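Local coordinates for cytosolic iron-sulfur protein assembly protein 1 (Saccharomyces cerevisiae, PDB 2HES) that serves as an essential WD40 beta-propeller component of the cytosolic iron-sulfur protein assembly machinery, required to mature iron-sulfur proteins outside mitochondria and interacting with NAR1, at residues A[114-122]-A[133-143]; A[267-275]-A[287-298]. All coordinates share one frame; numbering follows the deposited sequence.

Overall arrangement
Interactions 1 and 2 lie on opposite sides of the chain's centre in a seven-bladed WD40 propeller; each centre is about 17 Å from that point, and the two centres are about 34 Å apart. Their nearest atoms are still about 17 Å from each other, so they do not touch. They follow in series along the chain. Interaction 1 stays within one four-stranded blade, joining neighbouring strands 121-126 and 131-135 in WD repeat 3. Interaction 2 pairs strands 273-279 and 282-289, then continues through a loop to strand 298-303 of the next blade. One contact thus ties strands within a blade, whereas the other also links two blades.

Interaction 1 (A[114-122]-A[133-143]); sequences AWSNDGYYL and IWETDESGEEY
Within the third WD repeat, the hairpin of strands 121-126 and 131-135 brings Y121 opposite E135 as a non-hydrogen-bonded antiparallel pair and L122 opposite W134 as a hydrogen-bonded one. W134 N donates to L122 O at 2.8 Å, and L122 N returns a bond to W134 O. T136 N also donates to Y120 O at 2.9 Å, with an N-H...O angle of 161°.

Y121 and E135 run side by side in the same direction, their ring and carboxylate planes 26° apart; E135 OE2 is 3.5 Å from Y121 CE1. E135 keeps pace because its chain runs out extended, CG trans to N (chi1 -176°). The Y120 ring brings its edge to the 137-138 backbone, E138 N lying in its plane 3.8 Å from Y120 CE1. On the side of L122 and W134, the W115 and Y143 side chains meet at about a right angle. Y143 OH lies in the plane of the indole, at its edge, 3.4 Å from W115 CH2, while L122 CD1 sits over the centre of one W115 face.

Y143 OH also donates to G140 O at 2.8 Å, from above the carbonyl plane, and W115 NE1 bonds to A65 O of the preceding blade. A water donates to both G119 O and D137 O, bridging the two turns. The indole is thus tied to the neighbouring blade and the phenol, less squarely, to its own loop; together these bonds restrain the edge contact.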
loop_
_atom_site.group_PDB
_atom_site.type_symbol
_atom_site.label_atom_id
_atom_site.label_comp_id
_atom_site.label_asym_id
_atom_site.label_seq_id
_atom_site.Cartn_x
_atom_site.Cartn_y
_atom_site.Cartn_z
ATOM N N ALA A 114 -7.123 1.734 -3.017
ATOM C CA ALA A 114 -7.206 1.216 -1.660
ATOM C C ALA A 114 -8.643 1.309 -1.186
ATOM O O ALA A 114 -9.325 2.333 -1.458
ATOM C CB ALA A 114 -6.294 1.993 -0.707
ATOM N N TRP A 115 -9.054 0.284 -0.431
ATOM C CA TRP A 115 -10.431 0.182 0.065
ATOM C C TRP A 115 -10.522 0.514 1.566
ATOM O O TRP A 115 -9.643 0.133 2.370
ATOM C CB TRP A 115 -10.941 -1.250 -0.056
ATOM C CG TRP A 115 -11.062 -1.767 -1.411
ATOM C CD1 TRP A 115 -10.098 -2.368 -2.168
ATOM C CD2 TRP A 115 -12.258 -1.751 -2.200
ATOM N NE1 TRP A 115 -10.642 -2.744 -3.395
ATOM C CE2 TRP A 115 -11.959 -2.356 -3.431
ATOM C CE3 TRP A 115 -13.560 -1.286 -1.967
ATOM C CZ2 TRP A 115 -12.912 -2.505 -4.444
ATOM C CZ3 TRP A 115 -14.514 -1.424 -2.980
ATOM C CH2 TRP A 115 -14.174 -2.024 -4.201
ATOM N N SER A 116 -11.624 1.139 1.972
ATOM C CA SER A 116 -11.934 1.248 3.404
ATOM C C SER A 116 -12.273 -0.129 3.954
ATOM O O SER A 116 -12.718 -0.977 3.198
ATOM C CB SER A 116 -13.100 2.213 3.608
ATOM O OG SER A 116 -14.241 1.767 2.877
ATOM N N ASN A 117 -12.055 -0.368 5.260
ATOM C CA ASN A 117 -12.319 -1.704 5.812
ATOM C C ASN A 117 -13.790 -2.085 5.879
ATOM O O ASN A 117 -14.092 -3.262 5.881
ATOM C CB ASN A 117 -11.644 -1.959 7.166
ATOM C CG ASN A 117 -11.791 -3.437 7.632
ATOM O OD1 ASN A 117 -11.368 -4.384 6.933
ATOM N ND2 ASN A 117 -12.394 -3.631 8.810
ATOM N N ASP A 118 -14.708 -1.115 5.844
ATOM C CA ASP A 118 -16.146 -1.488 5.685
ATOM C C ASP A 118 -16.529 -1.944 4.245
ATOM O O ASP A 118 -17.647 -2.441 4.011
ATOM C CB ASP A 118 -17.092 -0.396 6.205
ATOM C CG ASP A 118 -17.034 0.926 5.409
ATOM O OD1 ASP A 118 -16.443 1.012 4.314
ATOM O OD2 ASP A 118 -17.625 1.933 5.904
ATOM N N GLY A 119 -15.608 -1.756 3.304
ATOM C CA GLY A 119 -15.773 -2.239 1.949
ATOM C C GLY A 119 -16.607 -1.347 1.054
ATOM O O GLY A 119 -16.877 -1.694 -0.112
ATOM N N TYR A 120 -16.996 -0.190 1.564
ATOM C CA TYR A 120 -17.830 0.705 0.760
ATOM C C TYR A 120 -17.131 1.805 -0.008
ATOM O O TYR A 120 -17.723 2.400 -0.886
ATOM C CB TYR A 120 -18.878 1.346 1.613
ATOM C CG TYR A 120 -19.859 0.403 2.184
ATOM C CD1 TYR A 120 -20.493 -0.561 1.379
ATOM C CD2 TYR A 120 -20.195 0.479 3.529
ATOM C CE1 TYR A 120 -21.426 -1.445 1.930
ATOM C CE2 TYR A 120 -21.139 -0.370 4.069
ATOM C CZ TYR A 120 -21.745 -1.330 3.270
ATOM O OH TYR A 120 -22.674 -2.185 3.841
ATOM N N TYR A 121 -15.886 2.104 0.336
ATOM C CA TYR A 121 -15.196 3.224 -0.294
ATOM C C TYR A 121 -13.932 2.698 -0.925
ATOM O O TYR A 121 -13.252 1.856 -0.345
ATOM C CB TYR A 121 -14.830 4.279 0.750
ATOM C CG TYR A 121 -16.014 4.968 1.359
ATOM C CD1 TYR A 121 -16.979 5.591 0.560
ATOM C CD2 TYR A 121 -16.151 5.029 2.748
ATOM C CE1 TYR A 121 -18.078 6.255 1.154
ATOM C CE2 TYR A 121 -17.232 5.679 3.338
ATOM C CZ TYR A 121 -18.190 6.278 2.532
ATOM O OH TYR A 121 -19.258 6.922 3.130
ATOM N N LEU A 122 -13.705 3.134 -2.146
ATOM C CA LEU A 122 -12.491 2.885 -2.875
ATOM C C LEU A 122 -11.860 4.243 -3.156
ATOM O O LEU A 122 -12.462 5.109 -3.786
ATOM C CB LEU A 122 -12.812 2.137 -4.191
ATOM C CG LEU A 122 -11.617 1.908 -5.113
ATOM C CD1 LEU A 122 -10.693 0.931 -4.477
ATOM C CD2 LEU A 122 -12.056 1.398 -6.542
ATOM N N ILE A 133 -12.487 9.698 -4.095
ATOM C CA ILE A 133 -13.201 8.747 -3.230
ATOM C C ILE A 133 -14.431 8.276 -3.979
ATOM O O ILE A 133 -15.241 9.113 -4.455
ATOM C CB ILE A 133 -13.633 9.342 -1.851
ATOM C CG1 ILE A 133 -12.457 9.978 -1.095
ATOM C CG2 ILE A 133 -14.269 8.243 -0.983
ATOM C CD1 ILE A 133 -11.426 9.012 -0.665
ATOM N N TRP A 134 -14.547 6.961 -4.138
ATOM C CA TRP A 134 -15.693 6.355 -4.838
ATOM C C TRP A 134 -16.471 5.533 -3.804
ATOM O O TRP A 134 -15.890 4.976 -2.862
ATOM C CB TRP A 134 -15.236 5.441 -6.000
ATOM C CG TRP A 134 -14.562 6.140 -7.186
ATOM C CD1 TRP A 134 -13.207 6.403 -7.344
ATOM C CD2 TRP A 134 -15.211 6.655 -8.372
ATOM N NE1 TRP A 134 -13.003 7.060 -8.551
ATOM C CE2 TRP A 134 -14.206 7.226 -9.192
ATOM C CE3 TRP A 134 -16.550 6.686 -8.817
ATOM C CZ2 TRP A 134 -14.486 7.814 -10.434
ATOM C CZ3 TRP A 134 -16.827 7.285 -10.055
ATOM C CH2 TRP A 134 -15.793 7.828 -10.854
ATOM N N GLU A 135 -17.799 5.453 -3.962
ATOM C CA GLU A 135 -18.606 4.655 -3.040
ATOM C C GLU A 135 -19.324 3.547 -3.799
ATOM O O GLU A 135 -19.789 3.767 -4.902
ATOM C CB GLU A 135 -19.657 5.533 -2.367
ATOM C CG GLU A 135 -20.477 4.809 -1.321
ATOM C CD GLU A 135 -21.352 5.725 -0.486
ATOM O OE1 GLU A 135 -21.892 6.709 -1.027
ATOM O OE2 GLU A 135 -21.493 5.437 0.724
ATOM N N THR A 136 -19.446 2.384 -3.181
ATOM C CA THR A 136 -20.237 1.292 -3.747
ATOM C C THR A 136 -21.084 0.640 -2.657
ATOM O O THR A 136 -21.072 1.064 -1.497
ATOM C CB THR A 136 -19.323 0.265 -4.490
ATOM O OG1 THR A 136 -20.119 -0.674 -5.242
ATOM C CG2 THR A 136 -18.390 -0.493 -3.501
ATOM N N ASP A 137 -21.861 -0.381 -3.021
ATOM C CA ASP A 137 -22.684 -1.018 -2.012
ATOM C C ASP A 137 -22.184 -2.442 -1.831
ATOM O O ASP A 137 -21.123 -2.829 -2.374
ATOM C CB ASP A 137 -24.174 -0.976 -2.394
ATOM C CG ASP A 137 -24.484 -1.785 -3.650
ATOM O OD1 ASP A 137 -23.630 -2.580 -4.108
ATOM O OD2 ASP A 137 -25.598 -1.628 -4.175
ATOM N N GLU A 138 -22.966 -3.211 -1.070
ATOM C CA GLU A 138 -22.687 -4.597 -0.768
ATOM C C GLU A 138 -22.211 -5.354 -2.005
ATOM O O GLU A 138 -21.376 -6.245 -1.907
ATOM C CB GLU A 138 -23.953 -5.270 -0.200
ATOM C CG GLU A 138 -24.745 -4.405 0.813
ATOM C CD GLU A 138 -25.556 -5.245 1.812
ATOM O OE1 GLU A 138 -25.382 -6.485 1.821
ATOM O OE2 GLU A 138 -26.367 -4.672 2.579
ATOM N N SER A 139 -22.727 -4.988 -3.174
ATOM C CA SER A 139 -22.473 -5.788 -4.355
ATOM C C SER A 139 -21.169 -5.446 -5.079
ATOM O O SER A 139 -20.639 -6.282 -5.813
ATOM C CB SER A 139 -23.668 -5.748 -5.320
ATOM O OG SER A 139 -23.707 -4.523 -6.016
ATOM N N GLY A 140 -20.661 -4.229 -4.882
ATOM C CA GLY A 140 -19.446 -3.778 -5.585
ATOM C C GLY A 140 -19.556 -3.621 -7.098
ATOM O O GLY A 140 -18.545 -3.617 -7.812
ATOM N N GLU A 141 -20.781 -3.461 -7.598
ATOM C CA GLU A 141 -21.023 -3.375 -9.045
ATOM C C GLU A 141 -20.934 -1.972 -9.669
ATOM O O GLU A 141 -20.427 -1.820 -10.769
ATOM C CB GLU A 141 -22.388 -4.005 -9.365
ATOM C CG GLU A 141 -22.501 -5.458 -8.883
ATOM C CD GLU A 141 -23.778 -6.169 -9.317
ATOM O OE1 GLU A 141 -24.664 -5.530 -9.927
ATOM O OE2 GLU A 141 -23.883 -7.381 -9.035
ATOM N N GLU A 142 -21.439 -0.958 -8.971
ATOM C CA GLU A 142 -21.517 0.413 -9.505
ATOM C C GLU A 142 -20.764 1.360 -8.581
ATOM O O GLU A 142 -20.790 1.172 -7.375
ATOM C CB GLU A 142 -22.970 0.888 -9.598
ATOM C CG GLU A 142 -23.884 0.040 -10.471
ATOM C CD GLU A 142 -25.228 0.721 -10.716
ATOM O OE1 GLU A 142 -25.350 1.437 -11.732
ATOM O OE2 GLU A 142 -26.143 0.578 -9.871
ATOM N N TYR A 143 -20.129 2.373 -9.154
ATOM C CA TYR A 143 -19.279 3.291 -8.379
ATOM C C TYR A 143 -19.722 4.756 -8.554
ATOM O O TYR A 143 -19.933 5.231 -9.678
ATOM C CB TYR A 143 -17.786 3.021 -8.694
ATOM C CG TYR A 143 -17.389 1.649 -8.176
ATOM C CD1 TYR A 143 -16.719 1.501 -6.963
ATOM C CD2 TYR A 143 -17.733 0.484 -8.877
ATOM C CE1 TYR A 143 -16.396 0.238 -6.463
ATOM C CE2 TYR A 143 -17.427 -0.765 -8.391
ATOM C CZ TYR A 143 -16.756 -0.899 -7.190
ATOM O OH TYR A 143 -16.446 -2.156 -6.707
HETATM O O HOH W 1 -18.781 -3.563 -0.896
#

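Interaction 2 (A[267-275]-A[287-298]); sequences VGADGVLAV and AKRALCHGVYEI
Backbone hydrogen bonds carry the first half of this contact: L273 with R289 and V275 with A287 form reciprocal antiparallel pairs, and the short strand axes of 273-275 and 287-289 approach to 4.6 Å at 178°. Past the ladder, C292 N donates to G271 O at 3.0 Å, almost straight (177°) and in the carbonyl plane. I298 N reaches G268 O at 3.2 Å from above the carbonyl plane; G271 N approaches the same oxygen from the opposite face, so one acceptor serves both the 268-271 turn and the returning chain.

Apolar contacts involve I298 and C292. I298 CG2, anti to the backbone N, meets V267 CB at 3.7 Å, the two side chains crossing at about a right angle. C292 SG rests 3.7 Å from L273 CB.

Side chains also pack on backbone. The other branch of I298 lies on the G271 peptide, CD1 3.6 Å from G271 O. Over the 268-271 turn, E297 lays its extended chain against A269, CG 3.2 Å from A269 O; E297 OE1 is hydrogen-bonded to Y254 OH.

Water adds a further link, donating to D270 O and accepting from L291 N.

In the last blade, H293 NE2 is hydrogen-bonded to T314 OG1 and H293 ND1 to D318 OD1; with W324 close by, this is consistent with the Asp-His-Ser/Thr-Trp network of WD40 blades. The topology is that of a WD40 propeller, in which the outermost strand of one blade leads through a loop into the innermost strand of the next.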
loop_
_atom_site.group_PDB
_atom_site.type_symbol
_atom_site.label_atom_id
_atom_site.label_comp_id
_atom_site.label_asym_id
_atom_site.label_seq_id
_atom_site.Cartn_x
_atom_site.Cartn_y
_atom_site.Cartn_z
ATOM N N VAL A 267 11.242 -1.837 2.761
ATOM C CA VAL A 267 12.079 -2.256 1.630
ATOM C C VAL A 267 12.538 -1.105 0.792
ATOM O O VAL A 267 11.812 -0.108 0.595
ATOM C CB VAL A 267 11.374 -3.345 0.729
ATOM C CG1 VAL A 267 11.079 -4.582 1.521
ATOM C CG2 VAL A 267 10.109 -2.774 0.026
ATOM N N GLY A 268 13.723 -1.265 0.185
ATOM C CA GLY A 268 14.281 -0.159 -0.542
ATOM C C GLY A 268 14.862 -0.465 -1.909
ATOM O O GLY A 268 14.975 -1.642 -2.317
ATOM N N ALA A 269 15.230 0.609 -2.598
ATOM C CA ALA A 269 15.967 0.546 -3.867
ATOM C C ALA A 269 17.249 -0.246 -3.710
ATOM O O ALA A 269 17.770 -0.823 -4.693
ATOM C CB ALA A 269 16.278 1.957 -4.377
ATOM N N ASP A 270 17.751 -0.279 -2.482
ATOM C CA ASP A 270 19.039 -0.931 -2.162
ATOM C C ASP A 270 18.980 -2.444 -2.007
ATOM O O ASP A 270 20.007 -3.100 -1.808
ATOM C CB ASP A 270 19.680 -0.281 -0.925
ATOM C CG ASP A 270 18.881 -0.518 0.378
ATOM O OD1 ASP A 270 17.691 -0.940 0.325
ATOM O OD2 ASP A 270 19.456 -0.253 1.470
ATOM N N GLY A 271 17.777 -3.012 -2.089
ATOM C CA GLY A 271 17.620 -4.443 -2.002
ATOM C C GLY A 271 17.567 -5.005 -0.606
ATOM O O GLY A 271 17.641 -6.215 -0.432
ATOM N N VAL A 272 17.394 -4.130 0.397
ATOM C CA VAL A 272 17.303 -4.563 1.783
ATOM C C VAL A 272 15.848 -4.678 2.280
ATOM O O VAL A 272 15.030 -3.842 1.981
ATOM C CB VAL A 272 18.057 -3.592 2.735
ATOM C CG1 VAL A 272 17.959 -4.084 4.141
ATOM C CG2 VAL A 272 19.527 -3.529 2.317
ATOM N N LEU A 273 15.581 -5.729 3.025
ATOM C CA LEU A 273 14.349 -5.923 3.779
ATOM C C LEU A 273 14.696 -5.870 5.263
ATOM O O LEU A 273 15.488 -6.710 5.777
ATOM C CB LEU A 273 13.741 -7.303 3.449
ATOM C CG LEU A 273 12.618 -7.862 4.332
ATOM C CD1 LEU A 273 11.387 -6.965 4.274
ATOM C CD2 LEU A 273 12.240 -9.285 3.937
ATOM N N ALA A 274 14.093 -4.926 5.979
ATOM C CA ALA A 274 14.307 -4.796 7.417
ATOM C C ALA A 274 12.997 -4.904 8.170
ATOM O O ALA A 274 11.941 -4.513 7.637
ATOM C CB ALA A 274 14.958 -3.465 7.736
ATOM N N VAL A 275 13.089 -5.407 9.399
ATOM C CA VAL A 275 11.976 -5.475 10.345
ATOM C C VAL A 275 12.400 -4.752 11.612
ATOM O O VAL A 275 13.532 -4.932 12.070
ATOM C CB VAL A 275 11.580 -6.949 10.673
ATOM C CG1 VAL A 275 10.404 -7.019 11.659
ATOM C CG2 VAL A 275 11.260 -7.684 9.365
ATOM N N ALA A 287 15.260 -7.545 12.615
ATOM C CA ALA A 287 15.959 -8.412 11.645
ATOM C C ALA A 287 16.196 -7.635 10.369
ATOM O O ALA A 287 15.466 -6.687 10.076
ATOM C CB ALA A 287 15.131 -9.670 11.349
ATOM N N LYS A 288 17.208 -8.022 9.597
ATOM C CA LYS A 288 17.406 -7.469 8.258
ATOM C C LYS A 288 18.114 -8.418 7.309
ATOM O O LYS A 288 18.822 -9.319 7.757
ATOM C CB LYS A 288 18.108 -6.106 8.278
ATOM C CG LYS A 288 19.529 -6.102 8.828
ATOM C CD LYS A 288 20.019 -4.690 9.024
ATOM C CE LYS A 288 20.730 -4.144 7.803
ATOM N NZ LYS A 288 21.916 -3.285 8.221
ATOM N N ARG A 289 17.907 -8.210 6.007
ATOM C CA ARG A 289 18.539 -9.049 4.985
ATOM C C ARG A 289 18.858 -8.242 3.739
ATOM O O ARG A 289 18.033 -7.445 3.265
ATOM C CB ARG A 289 17.645 -10.262 4.684
ATOM C CG ARG A 289 18.260 -11.235 3.691
ATOM C CD ARG A 289 17.718 -12.618 3.895
ATOM N NE ARG A 289 18.219 -13.494 2.840
ATOM C CZ ARG A 289 18.239 -14.821 2.905
ATOM N NH1 ARG A 289 17.805 -15.448 3.987
ATOM N NH2 ARG A 289 18.713 -15.518 1.881
ATOM N N ALA A 290 20.080 -8.412 3.230
ATOM C CA ALA A 290 20.560 -7.690 2.074
ATOM C C ALA A 290 20.334 -8.548 0.829
ATOM O O ALA A 290 20.180 -9.744 0.951
ATOM C CB ALA A 290 22.034 -7.409 2.249
ATOM N N LEU A 291 20.359 -7.931 -0.351
ATOM C CA LEU A 291 20.220 -8.633 -1.638
ATOM C C LEU A 291 19.035 -9.593 -1.667
ATOM O O LEU A 291 19.157 -10.764 -2.094
ATOM C CB LEU A 291 21.528 -9.365 -2.006
ATOM C CG LEU A 291 22.780 -8.504 -1.907
ATOM C CD1 LEU A 291 23.971 -9.357 -2.259
ATOM C CD2 LEU A 291 22.694 -7.272 -2.802
ATOM N N CYS A 292 17.877 -9.110 -1.210
ATOM C CA CYS A 292 16.713 -9.991 -1.134
ATOM C C CYS A 292 16.157 -10.341 -2.513
ATOM O O CYS A 292 15.520 -11.377 -2.650
ATOM C CB CYS A 292 15.637 -9.384 -0.230
ATOM S SG CYS A 292 16.113 -9.406 1.485
ATOM N N HIS A 293 16.365 -9.464 -3.495
ATOM C CA HIS A 293 16.018 -9.698 -4.909
ATOM C C HIS A 293 17.268 -9.654 -5.769
ATOM O O HIS A 293 17.277 -9.087 -6.842
ATOM C CB HIS A 293 14.940 -8.724 -5.391
ATOM C CG HIS A 293 13.590 -9.069 -4.865
ATOM N ND1 HIS A 293 12.561 -9.500 -5.676
ATOM C CD2 HIS A 293 13.133 -9.155 -3.595
ATOM C CE1 HIS A 293 11.515 -9.803 -4.925
ATOM N NE2 HIS A 293 11.831 -9.594 -3.661
ATOM N N GLY A 294 18.337 -10.259 -5.268
ATOM C CA GLY A 294 19.626 -10.189 -5.953
ATOM C C GLY A 294 20.083 -8.760 -6.095
ATOM O O GLY A 294 20.126 -8.018 -5.108
ATOM N N VAL A 295 20.372 -8.361 -7.331
ATOM C CA VAL A 295 20.814 -7.009 -7.641
ATOM C C VAL A 295 19.646 -5.997 -7.829
ATOM O O VAL A 295 19.884 -4.801 -8.113
ATOM C CB VAL A 295 21.733 -7.021 -8.891
ATOM C CG1 VAL A 295 20.952 -7.405 -10.136
ATOM C CG2 VAL A 295 22.402 -5.673 -9.081
ATOM N N TYR A 296 18.408 -6.472 -7.656
ATOM C CA TYR A 296 17.214 -5.716 -8.022
ATOM C C TYR A 296 16.558 -4.867 -6.918
ATOM O O TYR A 296 16.510 -5.247 -5.743
ATOM C CB TYR A 296 16.164 -6.662 -8.642
ATOM C CG TYR A 296 16.617 -7.234 -9.980
ATOM C CD1 TYR A 296 16.383 -6.535 -11.168
ATOM C CD2 TYR A 296 17.282 -8.450 -10.048
ATOM C CE1 TYR A 296 16.804 -7.045 -12.405
ATOM C CE2 TYR A 296 17.714 -8.974 -11.280
ATOM C CZ TYR A 296 17.474 -8.262 -12.440
ATOM O OH TYR A 296 17.880 -8.754 -13.670
ATOM N N GLU A 297 16.024 -3.722 -7.339
ATOM C CA GLU A 297 15.286 -2.824 -6.437
ATOM C C GLU A 297 14.045 -3.572 -5.949
ATOM O O GLU A 297 13.485 -4.391 -6.701
ATOM C CB GLU A 297 14.904 -1.532 -7.161
ATOM C CG GLU A 297 16.131 -0.600 -7.419
ATOM C CD GLU A 297 15.800 0.775 -7.986
ATOM O OE1 GLU A 297 14.615 1.118 -8.165
ATOM O OE2 GLU A 297 16.743 1.540 -8.273
ATOM N N ILE A 298 13.643 -3.345 -4.696
ATOM C CA ILE A 298 12.450 -3.996 -4.159
ATOM C C ILE A 298 11.382 -2.911 -3.997
ATOM O O ILE A 298 11.659 -1.848 -3.398
ATOM C CB ILE A 298 12.700 -4.686 -2.797
ATOM C CG1 ILE A 298 13.921 -5.620 -2.819
ATOM C CG2 ILE A 298 11.440 -5.415 -2.321
ATOM C CD1 ILE A 298 14.230 -6.246 -1.480
HETATM O O HOH W 2 19.494 -3.028 -5.309
HETATM O O HOH W 3 21.152 -5.446 -0.461
#